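Local coordinates for protein fructose-bisphosphate aldolase class I (Thermoproteus tenax, PDB 1W8S) that is a class I aldolase of the DeoC/LacD family, built as a TIM barrel, at residues I19-H25 and A229-W235; P198-G203 and A225-V230. The protein carries 2 engineered substitutions. All coordinates share one frame; numbering follows the deposited sequence.

Contact 1 (I19-H25 and A229-W235); sequences IILAYDH and AVGRNVW. With FBP (1,6-di-O-phosphono-beta-D-fructofuranose), chain O.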
loop_
_atom_site.group_PDB
_atom_site.type_symbol
_atom_site.label_atom_id
_atom_site.label_comp_id
_atom_site.label_asym_id
_atom_site.label_seq_id
_atom_site.Cartn_x
_atom_site.Cartn_y
_atom_site.Cartn_z
ATOM N N ILE E 19 -19.509 26.853 -19.992
ATOM C CA ILE E 19 -20.279 25.627 -20.087
ATOM C C ILE E 19 -19.328 24.552 -20.573
ATOM O O ILE E 19 -18.721 24.695 -21.620
ATOM C CB ILE E 19 -21.457 25.726 -21.069
ATOM C CG1 ILE E 19 -22.396 26.871 -20.699
ATOM C CG2 ILE E 19 -22.206 24.398 -21.082
ATOM C CD1 ILE E 19 -23.558 27.043 -21.636
ATOM N N ILE E 20 -19.236 23.480 -19.802
ATOM C CA ILE E 20 -18.380 22.346 -20.124
ATOM C C ILE E 20 -19.284 21.165 -20.339
ATOM O O ILE E 20 -20.144 20.920 -19.523
ATOM C CB ILE E 20 -17.433 22.046 -18.951
ATOM C CG1 ILE E 20 -16.525 23.234 -18.653
ATOM C CG2 ILE E 20 -16.593 20.838 -19.270
ATOM C CD1 ILE E 20 -15.718 23.631 -19.789
ATOM N N LEU E 21 -19.107 20.466 -21.447
ATOM C CA LEU E 21 -19.905 19.284 -21.741
ATOM C C LEU E 21 -19.216 18.036 -21.165
ATOM O O LEU E 21 -18.162 17.604 -21.634
ATOM C CB LEU E 21 -20.137 19.133 -23.239
ATOM C CG LEU E 21 -21.208 18.123 -23.648
ATOM C CD1 LEU E 21 -22.567 18.481 -23.049
ATOM C CD2 LEU E 21 -21.304 18.032 -25.153
ATOM N N ALA E 22 -19.832 17.475 -20.135
ATOM C CA ALA E 22 -19.253 16.390 -19.361
ATOM C C ALA E 22 -19.611 15.070 -20.023
ATOM O O ALA E 22 -20.759 14.834 -20.343
ATOM C CB ALA E 22 -19.804 16.432 -17.952
ATOM N N TYR E 23 -18.632 14.203 -20.200
ATOM C CA TYR E 23 -18.830 12.951 -20.871
ATOM C C TYR E 23 -17.936 11.840 -20.315
ATOM O O TYR E 23 -17.422 11.021 -21.076
ATOM C CB TYR E 23 -18.581 13.123 -22.342
ATOM C CG TYR E 23 -19.033 11.995 -23.205
ATOM C CD1 TYR E 23 -20.371 11.627 -23.235
ATOM C CD2 TYR E 23 -18.148 11.331 -24.049
ATOM C CE1 TYR E 23 -20.830 10.615 -24.082
ATOM C CE2 TYR E 23 -18.593 10.317 -24.919
ATOM C CZ TYR E 23 -19.934 9.960 -24.912
ATOM O OH TYR E 23 -20.402 8.984 -25.738
ATOM N N ASP E 24 -17.770 11.817 -18.992
ATOM C CA ASP E 24 -17.136 10.673 -18.317
ATOM C C ASP E 24 -18.126 9.599 -17.915
ATOM O O ASP E 24 -17.750 8.619 -17.276
ATOM C CB ASP E 24 -16.290 11.092 -17.086
ATOM C CG ASP E 24 -17.073 11.928 -16.072
ATOM O OD1 ASP E 24 -18.028 12.642 -16.486
ATOM O OD2 ASP E 24 -16.787 11.968 -14.855
ATOM N N HIS E 25 -19.377 9.743 -18.331
ATOM C CA HIS E 25 -20.450 8.915 -17.805
ATOM C C HIS E 25 -20.293 7.449 -18.184
ATOM O O HIS E 25 -20.747 6.569 -17.465
ATOM C CB HIS E 25 -21.791 9.458 -18.281
ATOM C CG HIS E 25 -22.051 10.874 -17.858
ATOM N ND1 HIS E 25 -21.223 11.923 -18.201
ATOM C CD2 HIS E 25 -23.069 11.415 -17.141
ATOM C CE1 HIS E 25 -21.704 13.042 -17.689
ATOM N NE2 HIS E 25 -22.831 12.762 -17.053
ATOM N N ALA E 229 -21.037 22.368 -15.565
ATOM C CA ALA E 229 -20.438 21.219 -16.201
ATOM C C ALA E 229 -21.594 20.239 -16.321
ATOM O O ALA E 229 -22.051 19.714 -15.323
ATOM C CB ALA E 229 -19.299 20.653 -15.358
ATOM N N VAL E 230 -22.113 20.079 -17.538
ATOM C CA VAL E 230 -23.399 19.431 -17.764
ATOM C C VAL E 230 -23.217 18.283 -18.763
ATOM O O VAL E 230 -22.538 18.427 -19.772
ATOM C CB VAL E 230 -24.447 20.467 -18.312
ATOM C CG1 VAL E 230 -23.976 21.139 -19.603
ATOM C CG2 VAL E 230 -25.838 19.859 -18.497
ATOM N N GLY E 231 -23.840 17.145 -18.464
ATOM C CA GLY E 231 -23.831 15.994 -19.331
ATOM C C GLY E 231 -25.252 15.591 -19.662
ATOM O O GLY E 231 -25.761 15.951 -20.718
ATOM N N ARG E 232 -25.912 14.892 -18.744
ATOM C CA ARG E 232 -27.217 14.290 -19.032
ATOM C C ARG E 232 -28.269 15.294 -19.460
ATOM O O ARG E 232 -29.038 15.036 -20.384
ATOM C CB ARG E 232 -27.720 13.497 -17.822
ATOM C CG ARG E 232 -26.852 12.258 -17.519
ATOM C CD ARG E 232 -27.160 11.636 -16.172
ATOM N NE ARG E 232 -26.391 12.352 -15.162
ATOM C CZ ARG E 232 -26.378 12.055 -13.897
ATOM N NH1 ARG E 232 -27.080 11.034 -13.442
ATOM N NH2 ARG E 232 -25.648 12.787 -13.073
ATOM N N ASN E 233 -28.318 16.452 -18.801
ATOM C CA ASN E 233 -29.353 17.448 -19.134
ATOM C C ASN E 233 -29.171 18.089 -20.513
ATOM O O ASN E 233 -30.057 18.797 -20.980
ATOM C CB ASN E 233 -29.454 18.523 -18.056
ATOM C CG ASN E 233 -30.368 18.123 -16.946
ATOM O OD1 ASN E 233 -31.594 18.060 -17.135
ATOM N ND2 ASN E 233 -29.795 17.765 -15.804
ATOM N N VAL E 234 -28.037 17.841 -21.159
ATOM C CA VAL E 234 -27.881 18.113 -22.577
ATOM C C VAL E 234 -28.025 16.819 -23.406
ATOM O O VAL E 234 -28.968 16.691 -24.162
ATOM C CB VAL E 234 -26.559 18.869 -22.885
ATOM C CG1 VAL E 234 -26.329 19.013 -24.388
ATOM C CG2 VAL E 234 -26.612 20.262 -22.253
ATOM N N TRP E 235 -27.111 15.861 -23.276
ATOM C CA TRP E 235 -27.089 14.755 -24.256
ATOM C C TRP E 235 -28.046 13.600 -24.019
ATOM O O TRP E 235 -28.186 12.750 -24.902
ATOM C CB TRP E 235 -25.674 14.257 -24.559
ATOM C CG TRP E 235 -24.849 13.942 -23.399
ATOM C CD1 TRP E 235 -23.763 14.627 -22.954
ATOM C CD2 TRP E 235 -25.001 12.826 -22.528
ATOM N NE1 TRP E 235 -23.231 14.010 -21.844
ATOM C CE2 TRP E 235 -23.971 12.896 -21.568
ATOM C CE3 TRP E 235 -25.914 11.770 -22.446
ATOM C CZ2 TRP E 235 -23.850 11.981 -20.544
ATOM C CZ3 TRP E 235 -25.752 10.838 -21.438
ATOM C CH2 TRP E 235 -24.757 10.961 -20.502
HETATM P P1 FBP O . -24.123 15.456 -15.313
HETATM O O1P FBP O . -24.691 14.416 -16.197
HETATM O O2P FBP O . -24.521 16.920 -15.667
HETATM O O3P FBP O . -24.463 15.255 -13.832
HETATM O O1 FBP O . -22.540 15.366 -15.482
HETATM C C1 FBP O . -21.677 16.142 -14.680
HETATM C C2 FBP O . -20.919 15.217 -13.717
HETATM O O2 FBP O . -20.086 16.001 -12.834
HETATM C C3 FBP O . -20.054 14.159 -14.417
HETATM O O3 FBP O . -18.812 14.633 -14.911
HETATM C C4 FBP O . -19.907 13.128 -13.299
HETATM O O4 FBP O . -19.598 11.813 -13.727
HETATM C C5 FBP O . -21.297 13.157 -12.680
HETATM O O5 FBP O . -21.816 14.483 -12.882
HETATM C C6 FBP O . -21.232 12.800 -11.200
HETATM O O6 FBP O . -22.525 12.934 -10.638
HETATM P P2 FBP O . -23.235 11.701 -9.867
HETATM O O4P FBP O . -24.707 11.783 -10.194
HETATM O O5P FBP O . -22.567 10.387 -10.276
HETATM O O6P FBP O . -23.179 11.916 -8.344
#
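His25 and Trp235 form an edge-to-face pair. CZ2 of Trp235 lies 3.4 Å from His25 CG, over one face of the imidazole, with the ring planes at 84°. At the imidazole edge, His25 NE2 donates a hydrogen bond to FBP O1P, 2.6 Å away. Arg232 gives the same O1P two bonds of 2.9 Å, from its backbone N and from NE, so three N-H groups grip one phosphate oxygen. A bend at chi3 (-85°) lets Arg232 NH2 bond O3P of the same phosphate at 2.8 Å and reach O4P of the other, so the guanidinium bridges both. Gly231 N holds O2P, and the Asp24 carboxylate accepts from the O3 and O4 hydroxyls.

A second shell fixes Trp235. Trp235 NE1 points straight at Ala22 O, 3.0 Å away in the indole plane. Tyr23 turns its edge to one indole face, while its OH bonds Ser40 O and Arg166 of a second subunit. The parallel strands 18-22 and 227-230 are joined by Val230 N to Ile20 O and Ala22 N to Val230 O, both 2.9 Å. This pair closes the barrel. The P1 phosphate sits at the N-terminus of helix 232-235, which with Arg232 probably stabilises its negative charge.

Contact 2 (P198-G203 and A225-V230); sequences PVLMSG and ALGIAV. With FBP (1,6-di-O-phosphono-beta-D-fructofuranose), chain O.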
loop_
_atom_site.group_PDB
_atom_site.type_symbol
_atom_site.label_atom_id
_atom_site.label_comp_id
_atom_site.label_asym_id
_atom_site.label_seq_id
_atom_site.Cartn_x
_atom_site.Cartn_y
_atom_site.Cartn_z
ATOM N N PRO E 198 -12.900 29.450 -9.162
ATOM C CA PRO E 198 -14.232 29.420 -9.790
ATOM C C PRO E 198 -14.969 28.105 -9.620
ATOM O O PRO E 198 -14.351 27.029 -9.584
ATOM C CB PRO E 198 -13.951 29.698 -11.264
ATOM C CG PRO E 198 -12.495 29.248 -11.459
ATOM C CD PRO E 198 -11.822 29.579 -10.160
ATOM N N VAL E 199 -16.298 28.215 -9.562
ATOM C CA VAL E 199 -17.197 27.108 -9.281
ATOM C C VAL E 199 -18.054 26.819 -10.497
ATOM O O VAL E 199 -18.659 27.722 -11.070
ATOM C CB VAL E 199 -18.152 27.447 -8.095
ATOM C CG1 VAL E 199 -19.280 26.407 -7.961
ATOM C CG2 VAL E 199 -17.396 27.508 -6.795
ATOM N N LEU E 200 -18.086 25.544 -10.854
ATOM C CA LEU E 200 -18.924 24.965 -11.880
ATOM C C LEU E 200 -19.946 24.060 -11.236
ATOM O O LEU E 200 -19.616 23.219 -10.399
ATOM C CB LEU E 200 -18.074 24.136 -12.835
ATOM C CG LEU E 200 -17.078 24.883 -13.723
ATOM C CD1 LEU E 200 -16.196 23.883 -14.467
ATOM C CD2 LEU E 200 -17.805 25.817 -14.707
ATOM N N MET E 201 -21.194 24.227 -11.614
ATOM C CA MET E 201 -22.273 23.394 -11.107
ATOM C C MET E 201 -22.296 22.117 -11.924
ATOM O O MET E 201 -22.303 22.159 -13.147
ATOM C CB MET E 201 -23.616 24.125 -11.270
ATOM C CG MET E 201 -24.878 23.265 -11.038
ATOM S SD MET E 201 -25.984 23.227 -12.489
ATOM C CE MET E 201 -27.369 22.348 -11.813
ATOM N N SER E 202 -22.308 20.979 -11.237
ATOM C CA SER E 202 -22.527 19.686 -11.868
ATOM C C SER E 202 -23.996 19.570 -12.246
ATOM O O SER E 202 -24.863 19.774 -11.409
ATOM C CB SER E 202 -22.177 18.590 -10.852
ATOM O OG SER E 202 -21.996 17.366 -11.524
ATOM N N GLY E 203 -24.289 19.240 -13.499
ATOM C CA GLY E 203 -25.662 19.234 -13.985
ATOM C C GLY E 203 -26.655 18.366 -13.231
ATOM O O GLY E 203 -27.774 18.829 -12.939
ATOM N N ALA E 225 -21.658 31.668 -9.428
ATOM C CA ALA E 225 -20.805 30.627 -10.016
ATOM C C ALA E 225 -20.306 30.991 -11.423
ATOM O O ALA E 225 -20.916 31.809 -12.148
ATOM C CB ALA E 225 -21.525 29.341 -10.047
ATOM N N LEU E 226 -19.225 30.325 -11.824
ATOM C CA LEU E 226 -18.655 30.517 -13.141
ATOM C C LEU E 226 -19.535 29.942 -14.242
ATOM O O LEU E 226 -19.504 30.414 -15.365
ATOM C CB LEU E 226 -17.261 29.887 -13.231
ATOM C CG LEU E 226 -16.551 30.057 -14.566
ATOM C CD1 LEU E 226 -16.209 31.517 -14.849
ATOM C CD2 LEU E 226 -15.331 29.212 -14.611
ATOM N N GLY E 227 -20.294 28.909 -13.924
ATOM C CA GLY E 227 -21.088 28.231 -14.933
ATOM C C GLY E 227 -21.387 26.778 -14.591
ATOM O O GLY E 227 -21.552 26.433 -13.422
ATOM N N ILE E 228 -21.464 25.933 -15.618
ATOM C CA ILE E 228 -21.965 24.594 -15.423
ATOM C C ILE E 228 -21.091 23.570 -16.138
ATOM O O ILE E 228 -20.475 23.885 -17.149
ATOM C CB ILE E 228 -23.435 24.501 -15.883
ATOM C CG1 ILE E 228 -23.565 24.599 -17.409
ATOM C CG2 ILE E 228 -24.259 25.628 -15.248
ATOM C CD1 ILE E 228 -24.995 24.510 -17.912
ATOM N N ALA E 229 -21.037 22.368 -15.565
ATOM C CA ALA E 229 -20.438 21.219 -16.201
ATOM C C ALA E 229 -21.594 20.239 -16.321
ATOM O O ALA E 229 -22.051 19.714 -15.323
ATOM C CB ALA E 229 -19.299 20.653 -15.358
ATOM N N VAL E 230 -22.113 20.079 -17.538
ATOM C CA VAL E 230 -23.399 19.431 -17.764
ATOM C C VAL E 230 -23.217 18.283 -18.763
ATOM O O VAL E 230 -22.538 18.427 -19.772
ATOM C CB VAL E 230 -24.447 20.467 -18.312
ATOM C CG1 VAL E 230 -23.976 21.139 -19.603
ATOM C CG2 VAL E 230 -25.838 19.859 -18.497
HETATM P P1 FBP O . -24.123 15.456 -15.313
HETATM O O1P FBP O . -24.691 14.416 -16.197
HETATM O O2P FBP O . -24.521 16.920 -15.667
HETATM O O3P FBP O . -24.463 15.255 -13.832
HETATM O O1 FBP O . -22.540 15.366 -15.482
HETATM C C1 FBP O . -21.677 16.142 -14.680
HETATM C C2 FBP O . -20.919 15.217 -13.717
HETATM O O2 FBP O . -20.086 16.001 -12.834
HETATM C C3 FBP O . -20.054 14.159 -14.417
HETATM O O3 FBP O . -18.812 14.633 -14.911
HETATM C C4 FBP O . -19.907 13.128 -13.299
HETATM O O4 FBP O . -19.598 11.813 -13.727
HETATM C C5 FBP O . -21.297 13.157 -12.680
HETATM O O5 FBP O . -21.816 14.483 -12.882
HETATM C C6 FBP O . -21.232 12.800 -11.200
HETATM O O6 FBP O . -22.525 12.934 -10.638
HETATM P P2 FBP O . -23.235 11.701 -9.867
HETATM O O4P FBP O . -24.707 11.783 -10.194
HETATM O O5P FBP O . -22.567 10.387 -10.276
HETATM O O6P FBP O . -23.179 11.916 -8.344
#
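Val199 O is gripped by two backbone N-H groups. Leu226 N bonds it at 2.8 Å from within the carbonyl plane, and Gly227 N adds a weak bond at 3.5 Å. This fork marks the entry into strand 227-230. Further along, the two strands form a regular parallel ladder. Met201 N bonds Gly227 O, Met201 O takes Ala229 N at 2.7 Å, and Gly203 N reaches Ala229 O at 2.9 Å. The short strand axes cross at -40°, consistent with the twist between neighbouring strands of a TIM barrel.

The two faces of the pair differ. On one, Met201 and Ile228 lie side by side and point the same way. With CG anti to the backbone N (chi1 168°), the Met201 chain bends at chi2 and SD comes to 4.0 Å from Ile228 CG2. Helix 210-222 packs against this side through Phe213 and Val220, as expected for the helix that links the two strands in a beta-alpha-beta crossover. On the other face, Leu200 lays CD2 over the backbone of Gly227 and Ile228. Before the strand, Leu226 brings CD2 to 3.7 Å from Pro198 CB. Helix 4-12 touches both Pro198 and Leu226, through Leu9.

The C-terminal ends of the strands meet FBP. Ser202 lies on the same face as Leu200 and Ala229, and its OG forms a 2.7 Å hydrogen bond with O2 of the ligand. Gly203 brings its CA to 3.1 Å from phosphate oxygen O2P, an approach made possible by the lack of a side chain. The Gly203 N to Ala229 O bond lies at the ligand end of the ladder. It probably helps to hold Ser202 and Gly203 beside FBP, where a hydroxyl bonds the sugar and a glycine CA lies against the phosphate.

Contacts 1 and 2 lie on the two edges of strand 227-230, with centres about 11 Å apart. Contact 1 pairs it with strand 18-22 and contact 2 with strand 199-202, so three strands run side by side. Along the chain, contact 2 is nested within the long loop that contact 1 closes. Contact 2 is a local beta-alpha-beta step, whereas contact 1 joins the first barrel strand to the last. The contacts share Ala229 and Val230, and Ile20 N probably bonds Ile228 O where they touch. Both bring residues at or just after the C-terminal ends of their strands to FBP, so one pocket is lined from the barrel closure and from the step before it.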